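Pesticidal crystal protein Cry2Aa (Bacillus thuringiensis serovar kurstaki, PDB 1I5P) kills dipteran and lepidopteran insect larvae by binding to their midgut epithelial cells and promoting colloid-osmotic lysis. Local coordinates at residues T107-R112 / F164-Y169; P175-A180 / N221-T226. One frame throughout, in Å; residues are numbered along the deposited sequence.

Contact 1 of 2, residues T107-R112 / F164-Y169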
loop_
_atom_site.group_PDB
_atom_site.type_symbol
_atom_site.label_atom_id
_atom_site.label_comp_id
_atom_site.label_asym_id
_atom_site.label_seq_id
_atom_site.Cartn_x
_atom_site.Cartn_y
_atom_site.Cartn_z
ATOM N N THR A 107 21.566 21.098 15.686
ATOM C CA THR A 107 21.042 21.432 17.003
ATOM C C THR A 107 19.916 22.468 17.001
ATOM O O THR A 107 18.977 22.363 17.789
ATOM C CB THR A 107 22.176 21.917 17.929
ATOM O OG1 THR A 107 21.772 21.769 19.296
ATOM C CG2 THR A 107 22.504 23.376 17.655
ATOM N N ASP A 108 20.005 23.464 16.123
ATOM C CA ASP A 108 18.984 24.512 16.046
ATOM C C ASP A 108 17.622 23.989 15.591
ATOM O O ASP A 108 16.601 24.298 16.199
ATOM C CB ASP A 108 19.436 25.631 15.100
ATOM C CG ASP A 108 20.487 26.539 15.720
ATOM O OD1 ASP A 108 21.035 27.394 14.990
ATOM O OD2 ASP A 108 20.759 26.402 16.934
ATOM N N THR A 109 17.606 23.210 14.518
ATOM C CA THR A 109 16.353 22.673 14.014
ATOM C C THR A 109 15.757 21.705 15.030
ATOM O O THR A 109 14.550 21.712 15.267
ATOM C CB THR A 109 16.554 21.947 12.673
ATOM O OG1 THR A 109 17.212 22.829 11.755
ATOM C CG2 THR A 109 15.209 21.531 12.083
ATOM N N LEU A 110 16.606 20.879 15.632
ATOM C CA LEU A 110 16.148 19.923 16.631
ATOM C C LEU A 110 15.359 20.652 17.709
ATOM O O LEU A 110 14.226 20.288 18.028
ATOM C CB LEU A 110 17.338 19.215 17.276
ATOM C CG LEU A 110 17.004 18.272 18.435
ATOM C CD1 LEU A 110 16.114 17.141 17.951
ATOM C CD2 LEU A 110 18.290 17.714 19.015
ATOM N N ALA A 111 15.968 21.691 18.269
ATOM C CA ALA A 111 15.328 22.472 19.315
ATOM C C ALA A 111 13.996 23.052 18.844
ATOM O O ALA A 111 12.991 22.941 19.534
ATOM C CB ALA A 111 16.259 23.592 19.769
ATOM N N ARG A 112 13.983 23.664 17.665
ATOM C CA ARG A 112 12.751 24.253 17.149
ATOM C C ARG A 112 11.667 23.209 16.902
ATOM O O ARG A 112 10.502 23.417 17.246
ATOM C CB ARG A 112 13.022 25.026 15.854
ATOM C CG ARG A 112 11.790 25.750 15.316
ATOM C CD ARG A 112 11.161 26.624 16.398
ATOM N NE ARG A 112 9.990 27.354 15.920
ATOM C CZ ARG A 112 10.034 28.349 15.038
ATOM N NH1 ARG A 112 11.195 28.742 14.529
ATOM N NH2 ARG A 112 8.912 28.954 14.664
ATOM N N PHE A 164 8.281 21.874 9.916
ATOM C CA PHE A 164 8.612 20.475 9.683
ATOM C C PHE A 164 8.999 20.314 8.222
ATOM O O PHE A 164 9.038 19.202 7.697
ATOM C CB PHE A 164 7.427 19.560 10.016
ATOM C CG PHE A 164 7.010 19.621 11.458
ATOM C CD1 PHE A 164 5.907 20.367 11.841
ATOM C CD2 PHE A 164 7.756 18.975 12.438
ATOM C CE1 PHE A 164 5.546 20.475 13.182
ATOM C CE2 PHE A 164 7.406 19.077 13.787
ATOM C CZ PHE A 164 6.299 19.832 14.155
ATOM N N GLN A 165 9.293 21.439 7.574
ATOM C CA GLN A 165 9.678 21.438 6.169
ATOM C C GLN A 165 10.973 22.216 5.953
ATOM O O GLN A 165 11.213 22.761 4.876
ATOM C CB GLN A 165 8.568 22.055 5.324
ATOM C CG GLN A 165 7.193 21.452 5.554
ATOM C CD GLN A 165 6.141 22.121 4.694
ATOM O OE1 GLN A 165 5.708 21.576 3.680
ATOM N NE2 GLN A 165 5.734 23.319 5.090
ATOM N N ILE A 166 11.808 22.255 6.983
ATOM C CA ILE A 166 13.077 22.972 6.939
ATOM C C ILE A 166 14.000 22.503 5.822
ATOM O O ILE A 166 14.346 21.315 5.732
ATOM C CB ILE A 166 13.828 22.842 8.286
ATOM C CG1 ILE A 166 12.907 23.272 9.434
ATOM C CG2 ILE A 166 15.093 23.699 8.268
ATOM C CD1 ILE A 166 12.386 24.688 9.309
ATOM N N GLN A 167 14.394 23.447 4.971
ATOM C CA GLN A 167 15.286 23.153 3.863
ATOM C C GLN A 167 16.540 22.507 4.436
ATOM O O GLN A 167 17.057 22.943 5.465
ATOM C CB GLN A 167 15.647 24.442 3.121
ATOM C CG GLN A 167 15.356 24.379 1.631
ATOM C CD GLN A 167 14.463 25.519 1.166
ATOM O OE1 GLN A 167 14.934 26.494 0.578
ATOM N NE2 GLN A 167 13.166 25.402 1.436
ATOM N N GLY A 168 17.019 21.464 3.767
ATOM C CA GLY A 168 18.193 20.758 4.240
ATOM C C GLY A 168 17.805 19.487 4.976
ATOM O O GLY A 168 18.585 18.537 5.053
ATOM N N TYR A 169 16.590 19.455 5.515
ATOM C CA TYR A 169 16.129 18.279 6.244
ATOM C C TYR A 169 14.707 17.896 5.877
ATOM O O TYR A 169 14.014 17.268 6.673
ATOM C CB TYR A 169 16.180 18.540 7.744
ATOM C CG TYR A 169 17.420 19.251 8.210
ATOM C CD1 TYR A 169 17.434 20.638 8.350
ATOM C CD2 TYR A 169 18.579 18.544 8.521
ATOM C CE1 TYR A 169 18.573 21.303 8.793
ATOM C CE2 TYR A 169 19.727 19.202 8.961
ATOM C CZ TYR A 169 19.713 20.579 9.096
ATOM O OH TYR A 169 20.832 21.242 9.539
#

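Contact 2 of 2, residues P175-A180 / N221-T226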
loop_
_atom_site.group_PDB
_atom_site.type_symbol
_atom_site.label_atom_id
_atom_site.label_comp_id
_atom_site.label_asym_id
_atom_site.label_seq_id
_atom_site.Cartn_x
_atom_site.Cartn_y
_atom_site.Cartn_z
ATOM N N PRO A 175 8.318 12.387 7.747
ATOM C CA PRO A 175 7.391 11.602 8.569
ATOM C C PRO A 175 6.671 12.511 9.560
ATOM O O PRO A 175 5.462 12.427 9.722
ATOM C CB PRO A 175 8.310 10.586 9.249
ATOM C CG PRO A 175 9.348 10.356 8.203
ATOM C CD PRO A 175 9.659 11.779 7.766
ATOM N N LEU A 176 7.415 13.399 10.206
ATOM C CA LEU A 176 6.813 14.321 11.168
ATOM C C LEU A 176 5.836 15.257 10.469
ATOM O O LEU A 176 4.735 15.497 10.963
ATOM C CB LEU A 176 7.894 15.143 11.878
ATOM C CG LEU A 176 8.825 14.440 12.872
ATOM C CD1 LEU A 176 9.616 15.495 13.643
ATOM C CD2 LEU A 176 8.016 13.589 13.849
ATOM N N PHE A 177 6.233 15.788 9.318
ATOM C CA PHE A 177 5.351 16.689 8.591
ATOM C C PHE A 177 4.058 15.972 8.212
ATOM O O PHE A 177 2.973 16.547 8.282
ATOM C CB PHE A 177 6.027 17.231 7.327
ATOM C CG PHE A 177 5.094 18.020 6.449
ATOM C CD1 PHE A 177 4.739 19.324 6.782
ATOM C CD2 PHE A 177 4.491 17.423 5.345
ATOM C CE1 PHE A 177 3.794 20.020 6.035
ATOM C CE2 PHE A 177 3.544 18.109 4.591
ATOM C CZ PHE A 177 3.194 19.412 4.938
ATOM N N ALA A 178 4.176 14.712 7.811
ATOM C CA ALA A 178 3.003 13.930 7.434
ATOM C C ALA A 178 2.052 13.823 8.617
ATOM O O ALA A 178 0.843 13.989 8.463
ATOM C CB ALA A 178 3.421 12.545 6.977
ATOM N N GLN A 179 2.596 13.541 9.798
ATOM C CA GLN A 179 1.762 13.439 10.991
ATOM C C GLN A 179 1.080 14.783 11.263
ATOM O O GLN A 179 -0.101 14.825 11.599
ATOM C CB GLN A 179 2.598 13.031 12.209
ATOM C CG GLN A 179 3.068 11.577 12.222
ATOM C CD GLN A 179 1.923 10.580 12.147
ATOM O OE1 GLN A 179 0.797 10.877 12.549
ATOM N NE2 GLN A 179 2.209 9.381 11.638
ATOM N N ALA A 180 1.824 15.878 11.109
ATOM C CA ALA A 180 1.270 17.210 11.345
ATOM C C ALA A 180 0.221 17.550 10.286
ATOM O O ALA A 180 -0.791 18.186 10.581
ATOM C CB ALA A 180 2.383 18.256 11.337
ATOM N N ASN A 221 1.335 17.242 -2.684
ATOM C CA ASN A 221 2.406 17.515 -3.637
ATOM C C ASN A 221 3.756 17.668 -2.940
ATOM O O ASN A 221 4.767 17.160 -3.426
ATOM C CB ASN A 221 2.089 18.768 -4.461
ATOM C CG ASN A 221 0.951 18.549 -5.455
ATOM O OD1 ASN A 221 0.611 17.413 -5.794
ATOM N ND2 ASN A 221 0.371 19.644 -5.940
ATOM N N TYR A 222 3.774 18.355 -1.800
ATOM C CA TYR A 222 5.022 18.540 -1.066
ATOM C C TYR A 222 5.635 17.198 -0.673
ATOM O O TYR A 222 6.842 16.995 -0.807
ATOM C CB TYR A 222 4.797 19.377 0.197
ATOM C CG TYR A 222 6.029 19.446 1.076
ATOM C CD1 TYR A 222 7.121 20.245 0.730
ATOM C CD2 TYR A 222 6.124 18.668 2.226
ATOM C CE1 TYR A 222 8.282 20.263 1.513
ATOM C CE2 TYR A 222 7.276 18.674 3.011
ATOM C CZ TYR A 222 8.348 19.468 2.655
ATOM O OH TYR A 222 9.479 19.452 3.447
ATOM N N CYS A 223 4.802 16.282 -0.182
ATOM C CA CYS A 223 5.281 14.959 0.221
ATOM C C CYS A 223 5.795 14.172 -0.976
ATOM O O CYS A 223 6.872 13.580 -0.930
ATOM C CB CYS A 223 4.162 14.165 0.904
ATOM S SG CYS A 223 3.707 14.768 2.533
ATOM N N ILE A 224 5.010 14.167 -2.046
ATOM C CA ILE A 224 5.386 13.455 -3.260
ATOM C C ILE A 224 6.684 13.999 -3.841
ATOM O O ILE A 224 7.596 13.235 -4.154
ATOM C CB ILE A 224 4.265 13.552 -4.311
ATOM C CG1 ILE A 224 3.017 12.836 -3.782
ATOM C CG2 ILE A 224 4.727 12.940 -5.641
ATOM C CD1 ILE A 224 1.759 13.119 -4.575
ATOM N N ASN A 225 6.773 15.316 -3.975
ATOM C CA ASN A 225 7.977 15.931 -4.520
ATOM C C ASN A 225 9.211 15.662 -3.657
ATOM O O ASN A 225 10.278 15.355 -4.180
ATOM C CB ASN A 225 7.778 17.441 -4.688
ATOM C CG ASN A 225 6.714 17.781 -5.728
ATOM O OD1 ASN A 225 6.388 16.967 -6.590
ATOM N ND2 ASN A 225 6.187 19.002 -5.660
ATOM N N THR A 226 9.070 15.771 -2.339
ATOM C CA THR A 226 10.203 15.533 -1.446
ATOM C C THR A 226 10.733 14.111 -1.609
ATOM O O THR A 226 11.941 13.888 -1.713
ATOM C CB THR A 226 9.810 15.760 0.032
ATOM O OG1 THR A 226 9.381 17.114 0.209
ATOM C CG2 THR A 226 10.998 15.496 0.956
#

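Contact 1 of 2, residues T107-R112 / F164-Y169
Thr109, in the first turn of helix 107-135, meets the loop 164-169 with both branches of its side chain. The methyl CG2 slides past Ile166 in the opposite direction, coming to 3.9 Å from Ile166 CG1. The hydroxyl OG1 comes obliquely to the ring of Tyr169, 3.6 Å from Tyr169 CE1. With OG1 anti to its own carbonyl carbon (chi1 -54°), this rotamer turns CG2 to Ile166 CG1 and leaves OG1 beside the tyrosine ring, with Ile166 CG2 also near it. The contact itself is van der Waals packing; OG1 has its hydrogen bond with Asn106 OD1, just ahead of the helix. In the helical N-terminal domain this loop joins helix 145-160 to helix 170-193. Its two partners come from the ends of a type II beta turn, Ile166 to Tyr169, closed by the hydrogen bond from Tyr169 N to Ile166 O, 2.9 Å. Gly168 takes the positive phi (100°) that such a turn favours at its third position. The turn brings Ile166 CG2 into the plane of the Tyr169 ring, at its edge. Further out, Ile166 packs on Leu173 of helix 170-193, and Tyr169 also touches Leu105 and Asn106.

Contact 2 of 2, residues P175-A180 / N221-T226
Tyr222 O is gripped twice by Thr226, one turn further along helix 202-232. The backbone N of Thr226 makes the regular helical bond, and Thr226 OG1 donates a shorter one of 2.7 Å to Tyr222 O from the other face of the carbonyl plane. The same hydroxyl lies 3.5 Å above one face of the Tyr222 ring, offset toward its rim. Tyr222 in turn directs its edge at a face of Phe177 on helix 170-193, a T-shaped stack with centroids 5.0 Å apart and planes at 71°. The leading atoms are Tyr222 CD2 and Phe177 CE2, 3.5 Å apart, while Tyr222 CE2 stands over the rim of the phenylalanine ring. Each ring is swung out from its helix with CG anti to the backbone N (chi1 172° for Phe177), and together they bridge the gap between the two backbones. Cys223 adds a sulfur-aromatic contact: its SG lies at the edge of the Phe177 ring, near the ring plane and 3.9 Å from Phe177 CE2. This is interhelical aromatic packing within the helical bundle of a delta-endotoxin. Tyr219 makes a second edge-to-face pair with Phe177, and helix 238-259 packs on Cys223. The amide of Asn221 hydrogen-bonds to Gly579 O and to Asn581 N of strand 581-582, tying helix 202-232 to the C-terminal domain.

How the contacts relate
Both contacts belong to the helical N-terminal domain, with centres about 14 Å apart, and they follow in series: contact 1 closes at 169 before contact 2 opens at 175. Helix 170-193 begins directly after the loop of contact 1 and carries the first segment of contact 2. The two contacts also touch, with Gln165 OE1 packed 3.3 Å from Tyr222 CD2 and Phe164 O 3.6 Å from Phe177 CB. The ring of Phe164 reaches back to Val113 and Leu117 of helix 107-135. Loop 164-169 thus lies between that helix and the aromatic pair, giving continuous packing from helix 107-135, through helix 170-193, to helix 202-232 in the bundle.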